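Local coordinates for putative carboxynorspermidine decarboxylase protein (Sinorhizobium meliloti, PDB 3MT1) that probably catalyses the pyridoxal 5'-phosphate-dependent decarboxylation of carboxynorspermidine and carboxyspermidine, giving norspermidine and spermidine, at residues Pro5-Asp10 / Lys336-Ala341; Thr241-Val246 / Arg315-Asp320; Ser261-His266 / Ala297-Gly302; Ser287-Gly292 / Phe301-Phe306; Lys329-Gly334 / Ala358-Ser363. One frame throughout, in Å; residues are numbered along the deposited sequence.

Contact 1: Pro5-Asp10 / Lys336-Ala341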
# COMPACT_ATOMS: atom_id res chain seq x y z
N PRO B 5 9.49 11.64 8.90
CA PRO B 5 8.97 12.20 7.67
C PRO B 5 7.63 12.87 7.92
O PRO B 5 6.91 12.51 8.87
CB PRO B 5 8.76 10.95 6.80
CG PRO B 5 8.45 9.86 7.74
CD PRO B 5 9.30 10.17 8.97
N TYR B 6 7.29 13.83 7.08
CA TYR B 6 5.94 14.35 7.02
C TYR B 6 5.62 14.85 5.59
O TYR B 6 6.55 15.19 4.82
CB TYR B 6 5.72 15.45 8.07
CG TYR B 6 6.74 16.57 8.04
CD1 TYR B 6 6.54 17.70 7.25
CD2 TYR B 6 7.89 16.51 8.81
CE1 TYR B 6 7.48 18.74 7.23
CE2 TYR B 6 8.83 17.54 8.79
CZ TYR B 6 8.62 18.64 7.99
OH TYR B 6 9.55 19.65 7.97
N TYR B 7 4.33 14.85 5.25
CA TYR B 7 3.85 15.42 4.01
C TYR B 7 3.55 16.86 4.32
O TYR B 7 2.79 17.14 5.27
CB TYR B 7 2.56 14.74 3.56
CG TYR B 7 2.60 13.25 3.29
CD1 TYR B 7 2.10 12.34 4.23
CD2 TYR B 7 3.07 12.74 2.07
CE1 TYR B 7 2.11 10.96 4.00
CE2 TYR B 7 3.09 11.36 1.81
CZ TYR B 7 2.60 10.47 2.79
OH TYR B 7 2.60 9.09 2.58
N LEU B 8 4.09 17.80 3.54
CA LEU B 8 3.86 19.22 3.84
C LEU B 8 3.00 19.84 2.77
O LEU B 8 3.41 19.97 1.62
CB LEU B 8 5.18 19.96 3.98
CG LEU B 8 5.18 21.45 4.35
CD1 LEU B 8 4.37 21.72 5.54
CD2 LEU B 8 6.62 21.96 4.61
N ILE B 9 1.78 20.19 3.12
CA ILE B 9 0.92 20.80 2.15
C ILE B 9 1.09 22.31 2.20
O ILE B 9 0.81 22.93 3.22
CB ILE B 9 -0.53 20.41 2.39
CG1 ILE B 9 -0.69 18.88 2.22
CG2 ILE B 9 -1.47 21.23 1.46
CD1 ILE B 9 -1.93 18.32 2.97
N ASP B 10 1.58 22.87 1.10
CA ASP B 10 1.80 24.30 1.03
C ASP B 10 0.49 25.07 0.73
O ASP B 10 -0.02 25.05 -0.40
CB ASP B 10 2.91 24.65 -0.00
CG ASP B 10 3.23 26.15 -0.03
OD1 ASP B 10 4.31 26.56 0.47
OD2 ASP B 10 2.36 26.95 -0.53
N LYS B 336 7.66 4.26 10.63
CA LYS B 336 6.92 5.44 11.04
C LYS B 336 6.13 6.04 9.88
O LYS B 336 6.67 6.23 8.80
CB LYS B 336 7.89 6.49 11.60
CG LYS B 336 7.18 7.40 12.59
CD LYS B 336 8.00 8.60 13.04
CE LYS B 336 7.09 9.52 13.84
NZ LYS B 336 7.59 10.93 13.68
N MSE B 337 4.85 6.30 10.12
CA MSE B 337 4.02 6.86 9.11
C MSE B 337 4.17 8.40 9.08
O MSE B 337 4.28 9.03 10.12
CB MSE B 337 2.58 6.44 9.35
CG MSE B 337 1.63 6.77 8.19
SE MSE B 337 -0.13 6.09 8.61
CE MSE B 337 0.08 4.28 7.88
N PRO B 338 4.18 9.01 7.89
CA PRO B 338 4.51 10.43 7.97
C PRO B 338 3.38 11.27 8.52
O PRO B 338 2.22 11.01 8.23
CB PRO B 338 4.83 10.81 6.52
CG PRO B 338 5.20 9.49 5.83
CD PRO B 338 4.33 8.48 6.52
N ALA B 339 3.72 12.25 9.33
CA ALA B 339 2.75 13.21 9.84
C ALA B 339 2.13 13.95 8.68
O ALA B 339 2.71 14.03 7.60
CB ALA B 339 3.44 14.24 10.84
N ILE B 340 0.95 14.51 8.89
CA ILE B 340 0.34 15.32 7.87
C ILE B 340 0.46 16.75 8.37
O ILE B 340 0.05 17.06 9.49
CB ILE B 340 -1.15 14.92 7.64
CG1 ILE B 340 -1.25 13.50 7.07
CG2 ILE B 340 -1.87 15.93 6.74
CD1 ILE B 340 -2.76 13.01 6.81
N ALA B 341 1.06 17.61 7.55
CA ALA B 341 1.30 19.02 7.92
C ALA B 341 1.06 20.03 6.80
O ALA B 341 1.12 19.71 5.62
CB ALA B 341 2.66 19.19 8.51
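Pro338 packs against two residues at once: its CG lies 3.8 Å from CG of Pro5, and its CB lies 3.7 Å from CE1 of Tyr7. The place is the parallel pairing of strand 6-10 with strand 339-343 in the mixed sheet of the beta domain, where the first strand of the chain joins a late one and the whole alpha/beta barrel falls between them in sequence. The aromatic contact follows from the first torsion of Tyr7: with CG anti to the carbonyl carbon (chi1 -60°), the ring swings back toward the start of its strand and reaches Pro338. On the opposite face of the sheet Tyr6, Leu8, Ala339 and Ala341 stand together, with CB of Tyr6 3.8 Å from CB of Ala339.

One shell out, the hydroxyl of Tyr7 bonds to the carbonyl of His266, tying the strand to helix 263-266. With a leucine in place of Tyr7, the His266 carbonyl would probably lose this partner and a gap would open beside Pro338. The other edge of strand 6-10 is taken by strand 240-251, whose Glu243 and Thr241 bond to Tyr6 and Leu8.

The backbone ladder sets the register. Ala339 N gives a bond to Pro5 O. Tyr7 N donates to Ala339 O at 3.0 Å, and Tyr7 O accepts from Ala341 N, so Tyr7 bridges two residues of the partner strand, as parallel pairing requires. The ladder finishes with Ile9 N, whose N-H points almost straight (173°) at Ala341 O, 2.6 Å away.

Contact 2: Thr241-Val246 / Arg315-Asp320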
# COMPACT_ATOMS: atom_id res chain seq x y z
N THR B 241 4.96 18.48 -0.55
CA THR B 241 6.23 17.75 -0.53
C THR B 241 6.22 16.65 0.54
O THR B 241 5.45 16.73 1.51
CB THR B 241 7.40 18.68 -0.25
OG1 THR B 241 7.12 19.45 0.94
CG2 THR B 241 7.64 19.66 -1.46
N LEU B 242 7.07 15.63 0.36
CA LEU B 242 7.36 14.69 1.44
C LEU B 242 8.76 15.01 2.01
O LEU B 242 9.76 14.78 1.34
CB LEU B 242 7.27 13.21 0.96
CG LEU B 242 7.70 12.08 1.92
CD1 LEU B 242 6.97 12.13 3.29
CD2 LEU B 242 7.67 10.64 1.30
N GLU B 243 8.81 15.51 3.24
CA GLU B 243 10.06 15.87 3.90
C GLU B 243 10.78 14.70 4.59
O GLU B 243 10.19 14.04 5.45
CB GLU B 243 9.78 16.98 4.90
CG GLU B 243 9.10 18.21 4.28
CD GLU B 243 9.92 18.87 3.16
OE1 GLU B 243 11.17 19.02 3.29
OE2 GLU B 243 9.30 19.25 2.15
N VAL B 244 12.04 14.43 4.23
CA VAL B 244 12.79 13.32 4.86
C VAL B 244 14.24 13.70 5.28
O VAL B 244 14.77 14.73 4.86
CB VAL B 244 12.86 12.04 3.97
CG1 VAL B 244 11.48 11.57 3.53
CG2 VAL B 244 13.77 12.27 2.75
N THR B 245 14.85 12.85 6.11
CA THR B 245 16.17 13.05 6.61
C THR B 245 17.01 11.89 6.13
O THR B 245 16.51 10.79 5.98
CB THR B 245 16.17 13.11 8.17
OG1 THR B 245 15.37 14.21 8.60
CG2 THR B 245 17.54 13.36 8.70
N VAL B 246 18.30 12.14 5.89
CA VAL B 246 19.25 11.06 5.61
C VAL B 246 19.67 10.47 6.93
O VAL B 246 19.94 11.20 7.89
CB VAL B 246 20.46 11.56 4.85
CG1 VAL B 246 21.57 10.51 4.78
CG2 VAL B 246 20.02 12.01 3.45
N ARG B 315 18.42 17.07 5.07
CA ARG B 315 17.02 17.06 4.82
C ARG B 315 16.82 17.03 3.32
O ARG B 315 17.47 17.79 2.61
CB ARG B 315 16.41 18.34 5.40
CG ARG B 315 15.08 18.68 4.78
CD ARG B 315 13.98 17.67 5.25
NE ARG B 315 13.72 17.92 6.65
CZ ARG B 315 12.92 18.90 7.05
NH1 ARG B 315 12.33 19.65 6.13
NH2 ARG B 315 12.70 19.12 8.34
N ILE B 316 15.93 16.15 2.86
CA ILE B 316 15.56 16.02 1.44
C ILE B 316 14.03 16.14 1.27
O ILE B 316 13.29 15.53 2.04
CB ILE B 316 16.07 14.64 0.90
CG1 ILE B 316 17.59 14.67 0.69
CG2 ILE B 316 15.33 14.22 -0.41
CD1 ILE B 316 18.22 13.29 0.55
N SER B 317 13.58 16.91 0.28
CA SER B 317 12.15 17.12 0.01
C SER B 317 11.69 16.45 -1.30
O SER B 317 12.00 16.93 -2.38
CB SER B 317 11.82 18.63 -0.08
OG SER B 317 12.53 19.39 0.87
N PHE B 318 10.91 15.38 -1.23
CA PHE B 318 10.36 14.86 -2.48
C PHE B 318 9.23 15.74 -2.94
O PHE B 318 8.33 16.06 -2.19
CB PHE B 318 10.01 13.37 -2.39
CG PHE B 318 11.22 12.54 -2.13
CD1 PHE B 318 12.23 12.46 -3.08
CD2 PHE B 318 11.40 11.89 -0.91
CE1 PHE B 318 13.39 11.72 -2.84
CE2 PHE B 318 12.55 11.13 -0.65
CZ PHE B 318 13.56 11.06 -1.62
N GLN B 319 9.31 16.13 -4.19
CA GLN B 319 8.38 17.11 -4.74
C GLN B 319 7.10 16.44 -5.22
O GLN B 319 7.08 15.22 -5.47
CB GLN B 319 9.05 17.88 -5.89
CG GLN B 319 10.33 18.60 -5.49
CD GLN B 319 10.12 19.67 -4.42
OE1 GLN B 319 9.23 20.53 -4.51
NE2 GLN B 319 10.95 19.61 -3.39
N ASP B 320 6.06 17.25 -5.35
CA ASP B 320 4.77 16.81 -5.87
C ASP B 320 4.28 15.51 -5.26
O ASP B 320 4.01 14.55 -5.98
CB ASP B 320 4.82 16.65 -7.39
CG ASP B 320 3.45 16.79 -8.01
OD1 ASP B 320 2.54 17.26 -7.28
OD2 ASP B 320 3.28 16.46 -9.20
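CG2 of Val244 sits among apolar neighbours on the partner strand, 3.8 Å from CB of Ile316 and equally 3.8 Å from CE2 of Phe318. This is antiparallel pairing in the beta domain, strand 240-251 against strand 315-318, and Leu242, Val244, Ile316 and Phe318 make its buried face. CG2 of Ile316 covers one face of the Phe318 ring toward its rim, while CD1 of Ile316 turns to CG2 of Val246 at 3.6 Å. Beyond the pair, Phe318 stacks on the ring of Phe301, carrying the apolar layer to the next strands.

Between the two faces runs the backbone ladder. Leu242 with Phe318 and Val244 with Ile316 are hydrogen-bonded pairs, each closed by two reciprocal bonds; Ile316 N reaches Val244 O at 2.7 Å.

The other face is polar and centres on Glu243, opposite Ser317 in a non-hydrogen-bonded pair. Its OE1 takes two donors: Ser317 OG at 2.8 Å on the syn side, and Arg315 NH1 at 3.1 Å on the anti side in a salt bridge. Arg315 gets there by bending twice, at chi2 (71°) and chi3 (70°), which folds its guanidinium back across the strand pair; carboxylate and guanidinium planes remain 63° apart. The other oxygen is engaged as well, which with the two bonds to OE1 should restrain the carboxylate's rotation: Thr241 OG1 donates to the anti lone pair of Glu243 OE2 at 2.5 Å.

Contact 3: Ser261-His266 / Ala297-Gly302; sequences SSIEAH and AGDVFG
Asp299 OD1 accepts a hydrogen bond from the backbone N of Ile263 at 3.2 Å, met on its syn side but 33° out of the carboxylate plane. The donor belongs to the first turn of the short helix 263-266, with Ser262 at the N-cap position, so the carboxylate faces a helix N-terminus from the loop that leads into strand 300-306 of the beta domain. Ser262 OG reaches across to OD2 of the same aspartate at 2.7 Å, though the position of OD2 is less certain. Asp299 is itself the centre of an inverse gamma turn, which shapes the loop here.

Ile263 makes most of the remaining contact. Its CG1 stands between the backbone N and the carbonyl carbon (chi1 61°), which leaves CG2 to lie over the middle of the Phe301 ring: a CH-pi contact 3.5 Å from the centroid and 15° off the normal. The two branches thus part company, for CD1 runs to the loop backbone, 3.5 Å from Gly298 O and 3.6 Å from Val300 O. Helix 268-273 touches Ile263 too, through Leu270 and Leu271, and this helix carries Asp269, a predicted substrate-binding residue.

At the edge of the Phe301 ring, near its plane, CZ meets Ser261 OG at 3.8 Å. That hydroxyl is held in place from within its own segment, by a hydrogen bond of 2.7 Å to ND1 of His266.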
# COMPACT_ATOMS: atom_id res chain seq x y z
N SER B 261 12.02 7.05 5.43
CA SER B 261 10.74 6.85 4.79
C SER B 261 10.88 5.62 3.91
O SER B 261 11.96 5.03 3.85
CB SER B 261 10.43 8.07 3.92
OG SER B 261 9.18 7.99 3.28
N SER B 262 9.80 5.25 3.22
CA SER B 262 9.76 4.07 2.35
C SER B 262 8.76 4.28 1.21
O SER B 262 7.61 4.66 1.45
CB SER B 262 9.35 2.87 3.19
OG SER B 262 9.24 1.69 2.44
N ILE B 263 9.19 4.06 -0.04
CA ILE B 263 8.25 4.20 -1.15
C ILE B 263 7.08 3.23 -1.04
O ILE B 263 5.98 3.56 -1.48
CB ILE B 263 8.88 4.13 -2.57
CG1 ILE B 263 9.57 2.79 -2.85
CG2 ILE B 263 9.83 5.27 -2.79
CD1 ILE B 263 9.67 2.49 -4.30
N GLU B 264 7.29 2.06 -0.43
CA GLU B 264 6.19 1.12 -0.33
C GLU B 264 5.11 1.64 0.61
O GLU B 264 3.91 1.48 0.35
CB GLU B 264 6.63 -0.31 0.07
CG GLU B 264 5.44 -1.26 0.02
CD GLU B 264 5.81 -2.72 0.08
OE1 GLU B 264 6.97 -3.05 -0.18
OE2 GLU B 264 4.94 -3.55 0.42
N ALA B 265 5.55 2.28 1.69
CA ALA B 265 4.62 2.69 2.73
C ALA B 265 4.05 4.06 2.47
O ALA B 265 2.97 4.38 2.97
CB ALA B 265 5.31 2.66 4.08
N HIS B 266 4.77 4.88 1.73
CA HIS B 266 4.51 6.34 1.73
C HIS B 266 4.24 6.98 0.38
O HIS B 266 3.67 8.06 0.34
CB HIS B 266 5.64 7.10 2.44
CG HIS B 266 5.91 6.57 3.81
ND1 HIS B 266 7.16 6.59 4.39
CD2 HIS B 266 5.08 5.98 4.72
CE1 HIS B 266 7.09 6.05 5.60
NE2 HIS B 266 5.84 5.66 5.81
N ALA B 297 14.18 -4.89 -1.88
CA ALA B 297 15.24 -4.54 -2.83
C ALA B 297 14.89 -3.27 -3.60
O ALA B 297 15.69 -2.34 -3.69
CB ALA B 297 15.52 -5.70 -3.78
N GLY B 298 13.68 -3.23 -4.14
CA GLY B 298 13.27 -2.07 -4.93
C GLY B 298 12.74 -0.85 -4.18
O GLY B 298 12.05 -0.02 -4.78
N ASP B 299 13.06 -0.73 -2.89
CA ASP B 299 12.67 0.43 -2.07
C ASP B 299 13.64 1.58 -2.30
O ASP B 299 14.44 1.92 -1.42
CB ASP B 299 12.67 0.09 -0.59
CG ASP B 299 11.99 1.15 0.26
OD1 ASP B 299 11.81 2.29 -0.20
OD2 ASP B 299 11.60 0.85 1.40
N VAL B 300 13.53 2.16 -3.49
CA VAL B 300 14.43 3.19 -3.94
C VAL B 300 13.60 4.38 -4.52
O VAL B 300 12.69 4.19 -5.37
CB VAL B 300 15.39 2.64 -5.01
CG1 VAL B 300 16.00 1.25 -4.58
CG2 VAL B 300 14.67 2.51 -6.33
N PHE B 301 13.89 5.57 -4.02
CA PHE B 301 13.19 6.76 -4.46
C PHE B 301 13.60 7.23 -5.84
O PHE B 301 12.73 7.71 -6.57
CB PHE B 301 13.37 7.90 -3.47
CG PHE B 301 12.56 7.74 -2.27
CD1 PHE B 301 13.06 6.99 -1.17
CD2 PHE B 301 11.29 8.31 -2.20
CE1 PHE B 301 12.30 6.79 -0.04
CE2 PHE B 301 10.51 8.14 -1.02
CZ PHE B 301 11.02 7.39 0.06
N GLY B 302 14.91 7.14 -6.13
CA GLY B 302 15.54 7.60 -7.38
C GLY B 302 17.05 7.88 -7.32
O GLY B 302 17.64 7.95 -6.24

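Contact 4: Ser287-Gly292 / Phe301-Phe306; sequences SYMICG and FGEFRF
The rings of Tyr288 and Phe306 stand nearly upright to each other, their planes at 82° and their centroids 5.7 Å apart, in a beta hairpin of the beta domain formed by strands 286-291 and 300-306. The approach is oblique, and the closest touch is not ring to ring alone: CE2 of Phe306 lies 3.7 Å from CB of Tyr288. With CG anti to the carbonyl carbon (chi1 -61°), the Phe306 ring is set beside that CB, and its edge is turned toward the end of Ile290. Ile290 crosses Phe304 at about a right angle, but its CD1 is modelled too near that ring for its exact place to be trusted. A serine in place of Phe306 would probably strip the apolar cover from CB of Tyr288 and leave the Tyr288 ring without this aromatic neighbour. The far end of Tyr288 has a separate hold, its hydroxyl bonding to Leu310 N.

Tyr288 and Phe304 form a regular hydrogen-bonded pair, with Tyr288 N to Phe304 O at 2.8 Å and Phe304 N to Tyr288 O at 2.7 Å. Farther along the regularity breaks. Ile290 N donates to Gly302 O at 3.0 Å, whereas Ile290 O accepts from Phe301 N at 2.8 Å; one residue thus faces two in succession, the pattern of a beta bulge. At the bulge Phe301 turns its edge to the opposite strand, with Ile290 O near the ring plane and CE1 of Phe301 3.9 Å from CA of Gly292.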
# COMPACT_ATOMS: atom_id res chain seq x y z
N SER B 287 26.14 12.14 -7.42
CA SER B 287 24.99 11.33 -7.79
C SER B 287 24.71 10.26 -6.74
O SER B 287 25.57 9.43 -6.42
CB SER B 287 25.17 10.74 -9.20
OG SER B 287 23.96 10.86 -9.95
N TYR B 288 23.49 10.31 -6.21
CA TYR B 288 23.05 9.44 -5.12
C TYR B 288 21.85 8.61 -5.52
O TYR B 288 20.88 9.12 -6.10
CB TYR B 288 22.69 10.23 -3.87
CG TYR B 288 23.86 10.64 -3.00
CD1 TYR B 288 24.18 9.92 -1.85
CD2 TYR B 288 24.65 11.74 -3.33
CE1 TYR B 288 25.25 10.29 -1.04
CE2 TYR B 288 25.72 12.12 -2.53
CZ TYR B 288 26.03 11.40 -1.39
OH TYR B 288 27.11 11.78 -0.61
N MSE B 289 21.92 7.32 -5.20
CA MSE B 289 20.70 6.55 -5.10
C MSE B 289 20.16 6.73 -3.69
O MSE B 289 20.87 6.47 -2.71
CB MSE B 289 20.94 5.08 -5.41
CG MSE B 289 19.66 4.37 -5.81
SE MSE B 289 19.93 2.45 -5.99
CE MSE B 289 18.77 2.09 -7.54
N ILE B 290 18.93 7.21 -3.60
CA ILE B 290 18.28 7.39 -2.30
C ILE B 290 17.29 6.29 -2.08
O ILE B 290 16.40 6.09 -2.89
CB ILE B 290 17.55 8.75 -2.17
CG1 ILE B 290 18.48 9.92 -2.55
CG2 ILE B 290 17.02 8.94 -0.74
CD1 ILE B 290 18.21 10.44 -3.95
N CYS B 291 17.43 5.59 -0.97
CA CYS B 291 16.62 4.42 -0.72
C CYS B 291 15.84 4.56 0.53
O CYS B 291 16.22 5.31 1.43
CB CYS B 291 17.49 3.20 -0.56
SG CYS B 291 18.70 3.04 -1.84
N GLY B 292 14.73 3.81 0.59
CA GLY B 292 13.90 3.78 1.77
C GLY B 292 14.48 2.95 2.90
O GLY B 292 15.48 2.24 2.76
N PHE B 301 13.89 5.57 -4.02
CA PHE B 301 13.19 6.76 -4.46
C PHE B 301 13.60 7.23 -5.84
O PHE B 301 12.73 7.71 -6.57
CB PHE B 301 13.37 7.90 -3.47
CG PHE B 301 12.56 7.74 -2.27
CD1 PHE B 301 13.06 6.99 -1.17
CD2 PHE B 301 11.29 8.31 -2.20
CE1 PHE B 301 12.30 6.79 -0.04
CE2 PHE B 301 10.51 8.14 -1.02
CZ PHE B 301 11.02 7.39 0.06
N GLY B 302 14.91 7.14 -6.13
CA GLY B 302 15.54 7.60 -7.38
C GLY B 302 17.05 7.88 -7.32
O GLY B 302 17.64 7.95 -6.24
N GLU B 303 17.70 8.00 -8.48
CA GLU B 303 19.12 8.43 -8.56
C GLU B 303 19.08 9.94 -8.78
O GLU B 303 18.48 10.41 -9.74
CB GLU B 303 19.90 7.73 -9.70
CG GLU B 303 19.96 6.19 -9.63
CD GLU B 303 21.11 5.54 -10.46
OE1 GLU B 303 21.27 5.85 -11.67
OE2 GLU B 303 21.85 4.69 -9.90
N PHE B 304 19.66 10.70 -7.86
CA PHE B 304 19.63 12.13 -8.04
C PHE B 304 20.99 12.77 -7.99
O PHE B 304 21.96 12.20 -7.52
CB PHE B 304 18.70 12.79 -7.03
CG PHE B 304 17.30 12.31 -7.14
CD1 PHE B 304 16.49 12.74 -8.18
CD2 PHE B 304 16.79 11.40 -6.21
CE1 PHE B 304 15.20 12.28 -8.29
CE2 PHE B 304 15.50 10.94 -6.32
CZ PHE B 304 14.70 11.38 -7.37
N ARG B 305 21.04 13.97 -8.55
CA ARG B 305 22.17 14.86 -8.41
C ARG B 305 21.95 15.82 -7.23
O ARG B 305 20.82 16.28 -6.95
CB ARG B 305 22.43 15.60 -9.72
CG ARG B 305 23.17 14.78 -10.74
CD ARG B 305 22.94 15.27 -12.16
NE ARG B 305 24.02 14.86 -13.04
CZ ARG B 305 23.87 14.48 -14.31
NH1 ARG B 305 22.65 14.44 -14.85
NH2 ARG B 305 24.93 14.13 -15.04
N PHE B 306 23.04 16.08 -6.53
CA PHE B 306 23.13 17.03 -5.44
C PHE B 306 24.42 17.79 -5.67
O PHE B 306 25.30 17.34 -6.40
CB PHE B 306 23.17 16.29 -4.11
CG PHE B 306 21.94 15.46 -3.85
CD1 PHE B 306 20.81 16.03 -3.28
CD2 PHE B 306 21.91 14.11 -4.22
CE1 PHE B 306 19.66 15.27 -3.06
CE2 PHE B 306 20.78 13.35 -4.00
CZ PHE B 306 19.65 13.92 -3.42

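Contact 5: Lys329-Gly334 / Ala358-Ser363; sequences KNWFNG and ADYEQS
Trp331, traced outward from its CB, meets helix 357-362 at nearly every atom. CB of Trp331 lies in the plane of the Tyr360 ring, at its edge, 3.9 Å from CD1 of Tyr360. Farther on, CD2 of Trp331 comes to 3.7 Å from CD1 of Tyr360. The pyrrole side turns to Ser363, whose OG lies 3.4 Å from CD1 of Trp331. Over the six-membered ring sits CB of Tyr360, 3.7 Å from the centroid and only 1° off the normal, an almost ideal CH-pi contact. At the far rim CZ2 of Trp331 touches the helix backbone, 3.5 Å from Tyr360 N, and also CB of Asp359.

The two aromatic rings form an offset edge-to-face pair, Tyr360 presenting its edge to the face of Trp331 with the planes at 64°. Beyond it CE1 of Tyr360 reaches CA of Gly334 at 3.7 Å. The second subunit lies close by, and its Ser363 accepts a hydrogen bond from Lys329.

No hydrogen bond joins the two segments; Ser363 OG spends its proton on Tyr360 O within its own segment. Contact between the two is therefore van der Waals, CH-pi and edge-to-face aromatic in kind.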
# COMPACT_ATOMS: atom_id res chain seq x y z
N LYS B 329 -1.23 5.15 1.96
CA LYS B 329 -0.14 4.88 2.87
C LYS B 329 -0.44 3.72 3.79
O LYS B 329 -1.59 3.46 4.15
CB LYS B 329 0.18 6.13 3.66
CG LYS B 329 -0.94 6.66 4.56
CD LYS B 329 -0.49 7.97 5.25
CE LYS B 329 -1.71 8.82 5.66
NZ LYS B 329 -2.63 7.96 6.46
N ASN B 330 0.60 3.01 4.18
CA ASN B 330 0.42 1.82 5.01
C ASN B 330 1.58 1.62 6.04
O ASN B 330 2.58 2.37 6.05
CB ASN B 330 0.30 0.61 4.09
CG ASN B 330 1.50 0.49 3.19
OD1 ASN B 330 2.53 -0.05 3.60
ND2 ASN B 330 1.40 1.03 1.97
N TRP B 331 1.46 0.57 6.85
CA TRP B 331 2.36 0.31 7.96
C TRP B 331 3.41 -0.76 7.64
O TRP B 331 3.93 -1.44 8.52
CB TRP B 331 1.53 -0.18 9.12
CG TRP B 331 0.84 0.89 9.82
CD1 TRP B 331 -0.50 1.07 9.91
CD2 TRP B 331 1.46 1.96 10.55
NE1 TRP B 331 -0.76 2.19 10.66
CE2 TRP B 331 0.42 2.75 11.07
CE3 TRP B 331 2.79 2.32 10.82
CZ2 TRP B 331 0.66 3.89 11.86
CZ3 TRP B 331 3.04 3.45 11.60
CH2 TRP B 331 1.98 4.22 12.12
N PHE B 332 3.71 -0.92 6.35
CA PHE B 332 4.72 -1.85 5.92
C PHE B 332 6.01 -1.70 6.73
O PHE B 332 6.53 -0.57 6.90
CB PHE B 332 5.00 -1.56 4.48
CG PHE B 332 6.08 -2.41 3.90
CD1 PHE B 332 5.91 -3.79 3.78
CD2 PHE B 332 7.26 -1.82 3.47
CE1 PHE B 332 6.91 -4.58 3.22
CE2 PHE B 332 8.27 -2.61 2.90
CZ PHE B 332 8.09 -3.98 2.77
N ASN B 333 6.50 -2.83 7.24
CA ASN B 333 7.70 -2.91 8.07
C ASN B 333 7.54 -2.27 9.46
O ASN B 333 8.47 -2.26 10.25
CB ASN B 333 8.94 -2.33 7.33
CG ASN B 333 9.72 -3.40 6.52
OD1 ASN B 333 9.15 -4.35 5.98
ND2 ASN B 333 11.05 -3.23 6.44
N GLY B 334 6.35 -1.75 9.75
CA GLY B 334 6.14 -0.90 10.90
C GLY B 334 6.89 0.43 10.83
O GLY B 334 6.99 1.15 11.85
N ALA B 358 0.05 3.55 18.78
CA ALA B 358 -1.31 3.05 18.97
C ALA B 358 -2.07 2.97 17.62
O ALA B 358 -2.89 2.09 17.44
CB ALA B 358 -2.06 3.92 19.98
N ASP B 359 -1.79 3.87 16.67
CA ASP B 359 -2.32 3.69 15.33
C ASP B 359 -1.77 2.41 14.74
O ASP B 359 -2.52 1.56 14.32
CB ASP B 359 -1.99 4.88 14.45
CG ASP B 359 -2.72 6.12 14.87
OD1 ASP B 359 -3.96 6.08 14.90
OD2 ASP B 359 -2.08 7.16 15.18
N TYR B 360 -0.46 2.23 14.76
CA TYR B 360 0.11 1.00 14.22
C TYR B 360 -0.51 -0.24 14.85
O TYR B 360 -1.00 -1.10 14.14
CB TYR B 360 1.62 0.98 14.40
CG TYR B 360 2.29 -0.34 14.12
CD1 TYR B 360 2.37 -0.87 12.82
CD2 TYR B 360 2.92 -1.03 15.15
CE1 TYR B 360 3.03 -2.09 12.58
CE2 TYR B 360 3.56 -2.23 14.94
CZ TYR B 360 3.62 -2.75 13.68
OH TYR B 360 4.30 -3.92 13.51
N GLU B 361 -0.52 -0.28 16.20
CA GLU B 361 -0.91 -1.48 16.94
C GLU B 361 -2.35 -1.83 16.65
O GLU B 361 -2.69 -3.02 16.45
CB GLU B 361 -0.76 -1.27 18.44
CG GLU B 361 -0.68 -2.58 19.19
CD GLU B 361 -0.86 -2.45 20.68
OE1 GLU B 361 -0.10 -3.12 21.44
OE2 GLU B 361 -1.77 -1.70 21.09
N GLN B 362 -3.18 -0.79 16.64
CA GLN B 362 -4.61 -0.87 16.36
C GLN B 362 -4.96 -1.23 14.90
O GLN B 362 -6.09 -1.65 14.61
CB GLN B 362 -5.32 0.42 16.81
CG GLN B 362 -5.46 0.49 18.33
CD GLN B 362 -5.62 1.90 18.86
OE1 GLN B 362 -5.80 2.86 18.10
NE2 GLN B 362 -5.53 2.04 20.17
N SER B 363 -4.02 -1.11 13.99
CA SER B 363 -4.29 -1.58 12.65
C SER B 363 -4.08 -3.09 12.49
O SER B 363 -4.46 -3.65 11.48
CB SER B 363 -3.44 -0.82 11.64
OG SER B 363 -2.10 -1.24 11.76

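How the contacts relate
Four of the five contacts reach one mixed sheet, the beta domain beside the alpha/beta barrel. Contacts 1 and 2 use neighbouring strands, 6-10 and 240-251, with centres about 10 Å apart; contacts 3 and 4 both use strand 300-306, about 11 Å apart, and meet contact 2 where Phe301 and Phe318 stack. Along the chain contact 1 spans the longest interval, embracing contacts 2, 3 and 4, while contact 5 follows these three and alternates with contact 1. Asn330 bonds to the backbone of helix 263-266, linking contact 5 to contact 3. The sheet thus brings the first strand of the chain beside a late one, while contact 5, off the sheet, borders the second subunit.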